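Side-chain contacts in agarase (Pseudoalteromonas fuliginea, PDB 6XJ9), which probably hydrolyses the beta-1,4-glycosidic linkages of agarose as a GH50-type glycoside hydrolase: residues Y45-S49 and A50-N54; I305-R309 and L310-T314; S489-A492 and K493-N497; G735-S738 and V739-P743. One frame throughout, in Å; residues are numbered along the deposited sequence.

Interaction 1 (Y45-S49 and A50-N54)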
loop_
_atom_site.group_PDB
_atom_site.type_symbol
_atom_site.label_atom_id
_atom_site.label_comp_id
_atom_site.label_asym_id
_atom_site.label_seq_id
_atom_site.Cartn_x
_atom_site.Cartn_y
_atom_site.Cartn_z
ATOM N N TYR A 45 13.090 0.022 -35.827
ATOM C CA TYR A 45 12.859 0.976 -34.758
ATOM C C TYR A 45 14.100 1.839 -34.574
ATOM O O TYR A 45 15.199 1.440 -34.954
ATOM C CB TYR A 45 12.530 0.250 -33.449
ATOM C CG TYR A 45 13.648 -0.603 -32.902
ATOM C CD1 TYR A 45 14.625 -0.069 -32.081
ATOM C CD2 TYR A 45 13.720 -1.954 -33.203
ATOM C CE1 TYR A 45 15.651 -0.852 -31.576
ATOM C CE2 TYR A 45 14.733 -2.752 -32.704
ATOM C CZ TYR A 45 15.700 -2.200 -31.884
ATOM O OH TYR A 45 16.699 -2.985 -31.391
ATOM N N GLN A 46 13.885 3.019 -33.983
ATOM C CA GLN A 46 14.937 3.925 -33.563
ATOM C C GLN A 46 14.672 4.307 -32.106
ATOM O O GLN A 46 13.528 4.280 -31.650
ATOM C CB GLN A 46 15.021 5.130 -34.507
ATOM C CG GLN A 46 13.797 6.044 -34.481
ATOM C CD GLN A 46 12.810 5.902 -35.623
ATOM O OE1 GLN A 46 12.317 4.814 -35.947
ATOM N NE2 GLN A 46 12.476 7.034 -36.222
ATOM N N SER A 47 15.743 4.631 -31.377
ATOM C CA SER A 47 15.617 4.997 -29.974
ATOM C C SER A 47 16.097 6.429 -29.748
ATOM O O SER A 47 16.814 6.992 -30.574
ATOM C CB SER A 47 16.320 4.011 -29.088
ATOM O OG SER A 47 17.722 4.063 -29.291
ATOM N N ASN A 48 15.665 7.011 -28.621
ATOM C CA ASN A 48 15.944 8.389 -28.267
ATOM C C ASN A 48 16.136 8.428 -26.755
ATOM O O ASN A 48 15.175 8.211 -26.011
ATOM C CB ASN A 48 14.805 9.326 -28.693
ATOM C CG ASN A 48 14.445 9.243 -30.165
ATOM O OD1 ASN A 48 14.838 10.101 -30.954
ATOM N ND2 ASN A 48 13.697 8.217 -30.550
ATOM N N SER A 49 17.385 8.642 -26.314
ATOM C CA SER A 49 17.732 8.570 -24.903
ATOM C C SER A 49 17.250 7.242 -24.314
ATOM O O SER A 49 16.717 7.199 -23.201
ATOM C CB SER A 49 17.147 9.741 -24.146
ATOM O OG SER A 49 17.581 10.971 -24.708
ATOM N N ALA A 50 17.414 6.161 -25.082
ATOM C CA ALA A 50 16.963 4.844 -24.656
ATOM C C ALA A 50 17.857 3.780 -25.282
ATOM O O ALA A 50 18.111 3.809 -26.482
ATOM C CB ALA A 50 15.510 4.638 -25.028
ATOM N N ILE A 51 18.336 2.852 -24.450
ATOM C CA ILE A 51 19.139 1.739 -24.922
ATOM C C ILE A 51 18.216 0.542 -25.130
ATOM O O ILE A 51 17.571 0.091 -24.185
ATOM C CB ILE A 51 20.276 1.435 -23.923
ATOM C CG1 ILE A 51 21.171 2.659 -23.712
ATOM C CG2 ILE A 51 21.083 0.225 -24.380
ATOM C CD1 ILE A 51 22.199 2.491 -22.620
ATOM N N VAL A 52 18.163 0.053 -26.378
ATOM C CA VAL A 52 17.354 -1.099 -26.751
ATOM C C VAL A 52 18.277 -2.271 -27.087
ATOM O O VAL A 52 19.152 -2.150 -27.943
ATOM C CB VAL A 52 16.423 -0.793 -27.941
ATOM C CG1 VAL A 52 15.493 -1.964 -28.230
ATOM C CG2 VAL A 52 15.622 0.486 -27.724
ATOM N N LYS A 53 18.063 -3.406 -26.414
ATOM C CA LYS A 53 18.764 -4.629 -26.772
ATOM C C LYS A 53 17.759 -5.759 -26.995
ATOM O O LYS A 53 16.831 -5.948 -26.202
ATOM C CB LYS A 53 19.874 -4.962 -25.764
ATOM C CG LYS A 53 19.442 -5.243 -24.333
ATOM N N ASN A 54 17.964 -6.492 -28.098
ATOM C CA ASN A 54 17.113 -7.597 -28.508
ATOM C C ASN A 54 17.575 -8.860 -27.785
ATOM O O ASN A 54 18.141 -9.756 -28.407
ATOM C CB ASN A 54 17.138 -7.788 -30.029
ATOM C CG ASN A 54 15.792 -8.123 -30.643
ATOM O OD1 ASN A 54 15.072 -9.006 -30.174
ATOM N ND2 ASN A 54 15.451 -7.435 -31.722
#
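Tyr45, Ser47, Ala50 and Val52 meet across the sharp corner between strands 45-48 and 50-55, within the CBM-like domain of the agarase. The corner is not an ordinary hairpin: strand 45-48 pairs with strand 70-75, whereas strand 50-55, of which residues 50-54 take part here, pairs with strand 58-63. The axes of strands 45-48 and 50-54 run at 144° to each other and approach to 6.0 Å. Ser49, with positive phi, supplies the change of direction. Side chains, rather than a backbone ladder, fill the angle between them. The Tyr45 ring lies oblique to Val52 and touches it along the CE1, CZ and OH side, CE1 being 3.5 Å from Val52 CG1. Tyr45 OH also sits 3.5 Å from that methyl carbon, a contact with carbon and not a polar bond. The first torsion of Tyr45 (chi1 64°) puts CG between the backbone N and the carbonyl carbon, which swings the ring over the inside of the corner. The two methyls of Val52 divide the work: CG1 takes the tyrosine, while CG2 rests 3.8 Å from Ser47 CB. Leu59 touches both Tyr45 and Val52, and Phe75 and Ile73 of strand 70-75 extend this apolar patch. With Tyr45 replaced by alanine, Val52 CG1 would probably lose its aromatic neighbour and a gap would open toward Leu59. Nearer the bend, the polar tie is short and well directed: Ser47 OG donates to Ala50 O at 2.8 Å, lying in the carbonyl plane with a C=O...donor angle of 160°.

Interaction 2 (I305-R309 and L310-T314)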
loop_
_atom_site.group_PDB
_atom_site.type_symbol
_atom_site.label_atom_id
_atom_site.label_comp_id
_atom_site.label_asym_id
_atom_site.label_seq_id
_atom_site.Cartn_x
_atom_site.Cartn_y
_atom_site.Cartn_z
ATOM N N ILE A 305 -4.504 20.628 -0.258
ATOM C CA ILE A 305 -5.337 20.024 -1.276
ATOM C C ILE A 305 -6.249 21.108 -1.838
ATOM O O ILE A 305 -6.787 21.934 -1.092
ATOM C CB ILE A 305 -6.143 18.869 -0.635
ATOM C CG1 ILE A 305 -5.256 17.692 -0.221
ATOM C CG2 ILE A 305 -7.270 18.425 -1.541
ATOM C CD1 ILE A 305 -5.917 16.698 0.727
ATOM N N ASP A 306 -6.478 21.054 -3.152
ATOM C CA ASP A 306 -7.311 22.042 -3.813
ATOM C C ASP A 306 -8.758 21.563 -3.864
ATOM O O ASP A 306 -9.034 20.377 -3.705
ATOM C CB ASP A 306 -6.843 22.301 -5.244
ATOM C CG ASP A 306 -5.394 22.734 -5.391
ATOM O OD1 ASP A 306 -4.965 23.653 -4.647
ATOM O OD2 ASP A 306 -4.707 22.174 -6.282
ATOM N N ILE A 307 -9.668 22.509 -4.126
ATOM C CA ILE A 307 -11.083 22.224 -4.349
ATOM C C ILE A 307 -11.692 21.639 -3.068
ATOM O O ILE A 307 -12.292 20.557 -3.077
ATOM C CB ILE A 307 -11.310 21.343 -5.605
ATOM C CG1 ILE A 307 -10.460 21.814 -6.790
ATOM C CG2 ILE A 307 -12.790 21.294 -5.976
ATOM C CD1 ILE A 307 -11.047 22.990 -7.537
ATOM N N ILE A 308 -11.537 22.381 -1.963
ATOM C CA ILE A 308 -12.245 22.076 -0.725
ATOM C C ILE A 308 -13.613 22.746 -0.799
ATOM O O ILE A 308 -13.854 23.755 -0.134
ATOM C CB ILE A 308 -11.475 22.549 0.524
ATOM C CG1 ILE A 308 -9.975 22.250 0.454
ATOM C CG2 ILE A 308 -12.116 21.982 1.794
ATOM C CD1 ILE A 308 -9.634 20.791 0.454
ATOM N N ARG A 309 -14.468 22.190 -1.660
ATOM C CA ARG A 309 -15.801 22.704 -1.953
ATOM C C ARG A 309 -16.522 21.638 -2.775
ATOM O O ARG A 309 -15.898 20.646 -3.152
ATOM C CB ARG A 309 -15.724 24.043 -2.700
ATOM C CG ARG A 309 -15.291 23.926 -4.158
ATOM C CD ARG A 309 -15.038 25.272 -4.828
ATOM N NE ARG A 309 -14.755 25.056 -6.241
ATOM C CZ ARG A 309 -14.474 26.003 -7.135
ATOM N NH1 ARG A 309 -14.425 27.271 -6.765
ATOM N NH2 ARG A 309 -14.257 25.674 -8.402
ATOM N N LEU A 310 -17.811 21.880 -3.074
ATOM C CA LEU A 310 -18.692 20.891 -3.677
ATOM C C LEU A 310 -18.916 21.161 -5.166
ATOM O O LEU A 310 -19.409 20.283 -5.872
ATOM C CB LEU A 310 -20.029 20.884 -2.924
ATOM C CG LEU A 310 -19.970 20.477 -1.451
ATOM C CD1 LEU A 310 -21.355 20.188 -0.894
ATOM C CD2 LEU A 310 -19.046 19.295 -1.231
ATOM N N ALA A 311 -18.526 22.358 -5.637
ATOM C CA ALA A 311 -18.914 22.873 -6.945
ATOM C C ALA A 311 -18.569 21.921 -8.095
ATOM O O ALA A 311 -19.247 21.929 -9.119
ATOM C CB ALA A 311 -18.320 24.247 -7.173
ATOM N N ASN A 312 -17.539 21.088 -7.929
ATOM C CA ASN A 312 -17.042 20.289 -9.041
ATOM C C ASN A 312 -17.312 18.800 -8.818
ATOM O O ASN A 312 -16.732 17.965 -9.504
ATOM C CB ASN A 312 -15.558 20.540 -9.303
ATOM C CG ASN A 312 -15.246 22.006 -9.523
ATOM O OD1 ASN A 312 -14.770 22.681 -8.612
ATOM N ND2 ASN A 312 -15.549 22.512 -10.707
ATOM N N SER A 313 -18.209 18.483 -7.878
ATOM C CA SER A 313 -18.600 17.106 -7.604
ATOM C C SER A 313 -19.910 16.712 -8.303
ATOM O O SER A 313 -20.501 15.690 -7.954
ATOM C CB SER A 313 -18.696 16.882 -6.107
ATOM O OG SER A 313 -17.392 16.871 -5.525
ATOM N N THR A 314 -20.364 17.495 -9.290
ATOM C CA THR A 314 -21.660 17.252 -9.923
ATOM C C THR A 314 -21.490 16.620 -11.304
ATOM O O THR A 314 -20.512 16.877 -11.998
ATOM C CB THR A 314 -22.523 18.518 -10.032
ATOM O OG1 THR A 314 -22.130 19.272 -11.183
ATOM C CG2 THR A 314 -22.497 19.382 -8.791
HETATM O O HOH W 1 -16.075 19.574 -5.681
#
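Arg309 reaches forward over the turn that follows it to grip the side-chain carbonyl of Asn312. NH2 donates to Asn312 OD1 at 3.0 Å with an N-H...O angle of 159°. The oxygen lies at the guanidinium edge, 5° out of its plane, and offers a lone pair; a second bond, from Arg309 NE to the same OD1, is weak at 3.4 Å. A chi1 of 73° sets CG between the backbone N and the carbonyl carbon, and from there the extended chain carries NE and NH2 to the amide. Ala311 CB covers one guanidinium face, 3.8 Å from Arg309 NE, and Ile307 CG2 packs 3.6 Å from Asn312 OD1. A leucine in place of Arg309 would probably leave Asn312 OD1 without either N-H donor and its amide freer to turn.

The next shell fixes the backbone. One water donates to Arg309 O at 2.8 Å, accepts from Asn312 N at 3.1 Å and is also hydrogen-bonded to Ser313 OG. Ser313 N bonds to Leu310 O, closing a type I beta turn, while an inverse gamma turn centred on Ile308 bends the chain just before it. Further out, Asp306 OD1 accepts from Asn435 N. The whole is a loop that follows strand 299-305, which pairs in parallel with strand 709-714, consistent with a loop at the C-terminal rim of the (beta/alpha)8 barrel known for GH50 enzymes.

Interaction 3 (S489-A492 and K493-N497)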
loop_
_atom_site.group_PDB
_atom_site.type_symbol
_atom_site.label_atom_id
_atom_site.label_comp_id
_atom_site.label_asym_id
_atom_site.label_seq_id
_atom_site.Cartn_x
_atom_site.Cartn_y
_atom_site.Cartn_z
ATOM N N SER A 489 -11.155 43.425 -4.613
ATOM C CA SER A 489 -12.032 43.948 -3.575
ATOM C C SER A 489 -12.972 42.869 -3.034
ATOM O O SER A 489 -13.178 42.769 -1.828
ATOM C CB SER A 489 -12.809 45.141 -4.074
ATOM O OG SER A 489 -13.503 45.730 -2.986
ATOM N N VAL A 490 -13.542 42.053 -3.925
ATOM C CA VAL A 490 -14.433 40.988 -3.493
ATOM C C VAL A 490 -13.661 40.004 -2.617
ATOM O O VAL A 490 -14.154 39.582 -1.577
ATOM C CB VAL A 490 -15.107 40.266 -4.677
ATOM C CG1 VAL A 490 -15.740 38.957 -4.234
ATOM C CG2 VAL A 490 -16.155 41.139 -5.348
ATOM N N VAL A 491 -12.466 39.612 -3.065
ATOM C CA VAL A 491 -11.631 38.718 -2.275
ATOM C C VAL A 491 -11.401 39.331 -0.895
ATOM O O VAL A 491 -11.523 38.636 0.110
ATOM C CB VAL A 491 -10.300 38.391 -2.986
ATOM C CG1 VAL A 491 -9.417 37.486 -2.143
ATOM C CG2 VAL A 491 -10.549 37.760 -4.343
ATOM N N ALA A 492 -11.070 40.630 -0.856
ATOM C CA ALA A 492 -10.768 41.307 0.402
ATOM C C ALA A 492 -11.928 41.177 1.389
ATOM O O ALA A 492 -11.707 41.009 2.578
ATOM C CB ALA A 492 -10.445 42.766 0.152
ATOM N N LYS A 493 -13.164 41.248 0.887
ATOM C CA LYS A 493 -14.333 41.158 1.749
ATOM C C LYS A 493 -14.579 39.725 2.220
ATOM O O LYS A 493 -15.260 39.519 3.220
ATOM C CB LYS A 493 -15.556 41.742 1.039
ATOM C CG LYS A 493 -15.604 43.260 1.047
ATOM C CD LYS A 493 -16.400 43.825 -0.099
ATOM C CE LYS A 493 -16.183 45.314 -0.255
ATOM N NZ LYS A 493 -16.622 46.049 0.952
ATOM N N GLU A 494 -14.026 38.732 1.512
ATOM C CA GLU A 494 -14.183 37.351 1.942
ATOM C C GLU A 494 -13.154 37.025 3.011
ATOM O O GLU A 494 -13.450 36.250 3.911
ATOM C CB GLU A 494 -13.930 36.359 0.806
ATOM C CG GLU A 494 -14.857 36.527 -0.376
ATOM C CD GLU A 494 -14.529 35.549 -1.481
ATOM O OE1 GLU A 494 -13.359 35.519 -1.929
ATOM O OE2 GLU A 494 -15.425 34.812 -1.869
ATOM N N VAL A 495 -11.952 37.609 2.880
ATOM C CA VAL A 495 -10.798 37.243 3.689
ATOM C C VAL A 495 -10.827 38.056 4.988
ATOM O O VAL A 495 -10.376 37.576 6.026
ATOM C CB VAL A 495 -9.470 37.419 2.920
ATOM C CG1 VAL A 495 -8.266 37.450 3.853
ATOM C CG2 VAL A 495 -9.271 36.342 1.850
ATOM N N LYS A 496 -11.341 39.290 4.896
ATOM C CA LYS A 496 -11.576 40.165 6.038
ATOM C C LYS A 496 -10.283 40.339 6.833
ATOM O O LYS A 496 -10.333 40.408 8.057
ATOM C CB LYS A 496 -12.682 39.599 6.940
ATOM C CG LYS A 496 -14.015 39.385 6.254
ATOM C CD LYS A 496 -15.159 39.036 7.178
ATOM C CE LYS A 496 -16.445 38.835 6.401
ATOM N NZ LYS A 496 -17.590 39.502 7.063
ATOM N N ASN A 497 -9.147 40.356 6.117
ATOM C CA ASN A 497 -7.801 40.639 6.612
ATOM C C ASN A 497 -7.285 39.544 7.549
ATOM O O ASN A 497 -6.325 39.762 8.297
ATOM C CB ASN A 497 -7.680 42.041 7.224
ATOM C CG ASN A 497 -6.279 42.609 7.148
ATOM O OD1 ASN A 497 -5.648 42.872 8.170
ATOM N ND2 ASN A 497 -5.782 42.799 5.938
HETATM O O HOH W 2 -9.167 41.034 3.573
#
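Ser489 to Val495 form the last turns of helix 478-495, where Lys493 N bonds to Ser489 O (3.1 Å) and Val495 N to Val491 O in the i to i+4 pattern. The final rung, from Lys496 N to Ala492 O, is 2.9 Å long, and Lys496 then leaves the helix with positive phi. Val491 O also accepts from the i to i+3 donor Glu494 N at 2.9 Å. The two bonds differ: Val495 N comes in nearly along the C=O axis, whereas Glu494 N stands 61° above the carbonyl plane.

On the buried side Val491 and Val495 lie side by side and point the same way, CG1 of the first 4.2 Å from CG2 of the second. Both have CG1 anti to the backbone N, and both touch Ala451 of strand 449-453 and a residue of strand 501-506, Val504 for Val491 and Ala501 for Val495. The outer side is lined by longer chains. Lys493 runs back along the preceding turn, its CD near Ser489 O and its CE 3.8 Å from Ser489 OG; the bend at chi4 (-61°) turns only NZ. Glu494, by contrast extended beyond CG, brings OE1 3.7 Å from Val491 CA and packs against Pro439 and Tyr442. Past the helix end Asn497 turns its side chain elsewhere, OD1 bonding to Tyr280 OH. Its backbone is tied back through a water, which donates to Ala492 O at 2.7 Å and accepts from Asn497 N.

Interaction 4 (G735-S738 and V739-P743)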
loop_
_atom_site.group_PDB
_atom_site.type_symbol
_atom_site.label_atom_id
_atom_site.label_comp_id
_atom_site.label_asym_id
_atom_site.label_seq_id
_atom_site.Cartn_x
_atom_site.Cartn_y
_atom_site.Cartn_z
ATOM N N GLY A 735 -8.838 12.305 -6.411
ATOM C CA GLY A 735 -9.236 12.552 -5.029
ATOM C C GLY A 735 -8.247 11.995 -4.007
ATOM O O GLY A 735 -7.701 10.907 -4.190
ATOM N N PHE A 736 -8.047 12.753 -2.917
ATOM C CA PHE A 736 -7.501 12.211 -1.676
ATOM C C PHE A 736 -8.535 11.321 -0.981
ATOM O O PHE A 736 -8.169 10.461 -0.168
ATOM C CB PHE A 736 -6.977 13.332 -0.769
ATOM C CG PHE A 736 -5.490 13.267 -0.513
ATOM C CD1 PHE A 736 -4.997 12.928 0.736
ATOM C CD2 PHE A 736 -4.582 13.501 -1.533
ATOM C CE1 PHE A 736 -3.631 12.843 0.965
ATOM C CE2 PHE A 736 -3.218 13.420 -1.305
ATOM C CZ PHE A 736 -2.743 13.090 -0.056
ATOM N N ILE A 737 -9.820 11.551 -1.306
ATOM C CA ILE A 737 -10.946 10.780 -0.789
ATOM C C ILE A 737 -11.870 10.393 -1.948
ATOM O O ILE A 737 -11.950 11.106 -2.948
ATOM C CB ILE A 737 -11.729 11.574 0.282
ATOM C CG1 ILE A 737 -12.751 12.529 -0.342
ATOM C CG2 ILE A 737 -10.809 12.280 1.274
ATOM C CD1 ILE A 737 -13.390 13.480 0.641
ATOM N N SER A 738 -12.615 9.292 -1.770
ATOM C CA SER A 738 -13.549 8.779 -2.764
ATOM C C SER A 738 -14.896 9.492 -2.667
ATOM O O SER A 738 -15.115 10.318 -1.785
ATOM C CB SER A 738 -13.733 7.282 -2.596
ATOM O OG SER A 738 -14.535 7.013 -1.448
ATOM N N VAL A 739 -15.819 9.126 -3.568
ATOM C CA VAL A 739 -17.150 9.702 -3.638
ATOM C C VAL A 739 -17.979 9.356 -2.391
ATOM O O VAL A 739 -18.990 10.007 -2.131
ATOM C CB VAL A 739 -17.850 9.219 -4.926
ATOM C CG1 VAL A 739 -18.064 7.709 -4.928
ATOM C CG2 VAL A 739 -19.154 9.942 -5.186
ATOM N N THR A 740 -17.608 8.304 -1.654
ATOM C CA THR A 740 -18.319 7.943 -0.429
ATOM C C THR A 740 -17.617 8.505 0.819
ATOM O O THR A 740 -17.867 8.041 1.936
ATOM C CB THR A 740 -18.521 6.425 -0.300
ATOM O OG1 THR A 740 -17.256 5.770 -0.411
ATOM C CG2 THR A 740 -19.498 5.854 -1.308
ATOM N N ASP A 741 -16.746 9.513 0.631
ATOM C CA ASP A 741 -16.095 10.221 1.727
ATOM C C ASP A 741 -15.172 9.277 2.500
ATOM O O ASP A 741 -14.950 9.458 3.700
ATOM C CB ASP A 741 -17.096 10.977 2.615
ATOM C CG ASP A 741 -16.454 11.942 3.614
ATOM O OD1 ASP A 741 -15.816 12.918 3.169
ATOM O OD2 ASP A 741 -16.621 11.725 4.841
ATOM N N ARG A 742 -14.586 8.304 1.784
ATOM C CA ARG A 742 -13.545 7.489 2.379
ATOM C C ARG A 742 -12.181 7.968 1.891
ATOM O O ARG A 742 -11.857 7.808 0.716
ATOM C CB ARG A 742 -13.712 6.009 2.020
ATOM C CG ARG A 742 -14.964 5.364 2.597
ATOM C CD ARG A 742 -15.093 3.885 2.252
ATOM N NE ARG A 742 -15.896 3.198 3.260
ATOM C CZ ARG A 742 -16.093 1.888 3.318
ATOM N NH1 ARG A 742 -15.582 1.104 2.386
ATOM N NH2 ARG A 742 -16.824 1.371 4.296
ATOM N N PRO A 743 -11.320 8.499 2.795
ATOM C CA PRO A 743 -9.936 8.804 2.438
ATOM C C PRO A 743 -9.233 7.562 1.893
ATOM O O PRO A 743 -9.410 6.456 2.402
ATOM C CB PRO A 743 -9.324 9.239 3.783
ATOM C CG PRO A 743 -10.512 9.770 4.558
ATOM C CD PRO A 743 -11.628 8.809 4.204
#
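Ser738 is linked to both Asp741 and Arg742 round a tight reversal of the chain. Its amide N donates to Arg742 O (3.0 Å, N-H...O angle 166°), and its O accepts from Asp741 N at 3.0 Å, closing a type I beta turn from Ser738 to Asp741. Both donors come from above the carbonyl plane and not on a lone pair, Asp741 N standing 59° out of it. Asp741 has positive phi, which together with these two bonds fits a type I turn followed by a G1-type bulge. The serine hydroxyl adds a third link: OG accepts from Arg742 N, though weakly at 3.5 Å. A chi1 of 74° puts OG between the backbone N and the carbonyl carbon, on the inner side of the turn, where it also lies 3.7 Å from Arg742 CB.

At the open end Ile737 and Pro743 are bridged through their backbones, with CA atoms 3.9 Å apart. Ile737 CA directs a CA-H...O contact to Arg742 O, so that oxygen serves Ser738 N and a carbon donor together; Phe736 O receives the like from Pro743 CA. Ile737 also lies alongside Asp741, its CD1 3.5 Å from OD1.

Other groups are satisfied outside the turn. Val739 O accepts from Asn401 ND2, and Arg742 NE forms a salt bridge with Asp247. Asp741 OD1 is salt-bridged to Arg424 of helix 413-428 and hydrogen-bonded to Tyr398, while OD2 meets Lys405 and Tyr406, these three from helix 397-406. Two cations and two hydroxyls around the buried carboxylate would probably favour its ionised form.

Interactions 2 and 4 are direct neighbours: their centres lie 12 Å apart, and Ile305 CD1 packs on Phe736 CG at 3.7 Å. Trp714, on strand 709-714, joins them further, bonding by its backbone to Asp306 and meeting the Phe736 ring edge-to-face. Interaction 3 sits on the same side of the chain's centre as interaction 2, with nearest atoms about 9 Å apart; Asn435 to Pro439, a loop touching both, spans the interval. Interaction 1 stands alone in the CBM-like domain, its centre 43 Å from that of interaction 2 and 56 Å from that of interaction 3. Interaction 2 thus lies between interactions 3 and 4, whose centres are 30 Å apart, and touches only the latter.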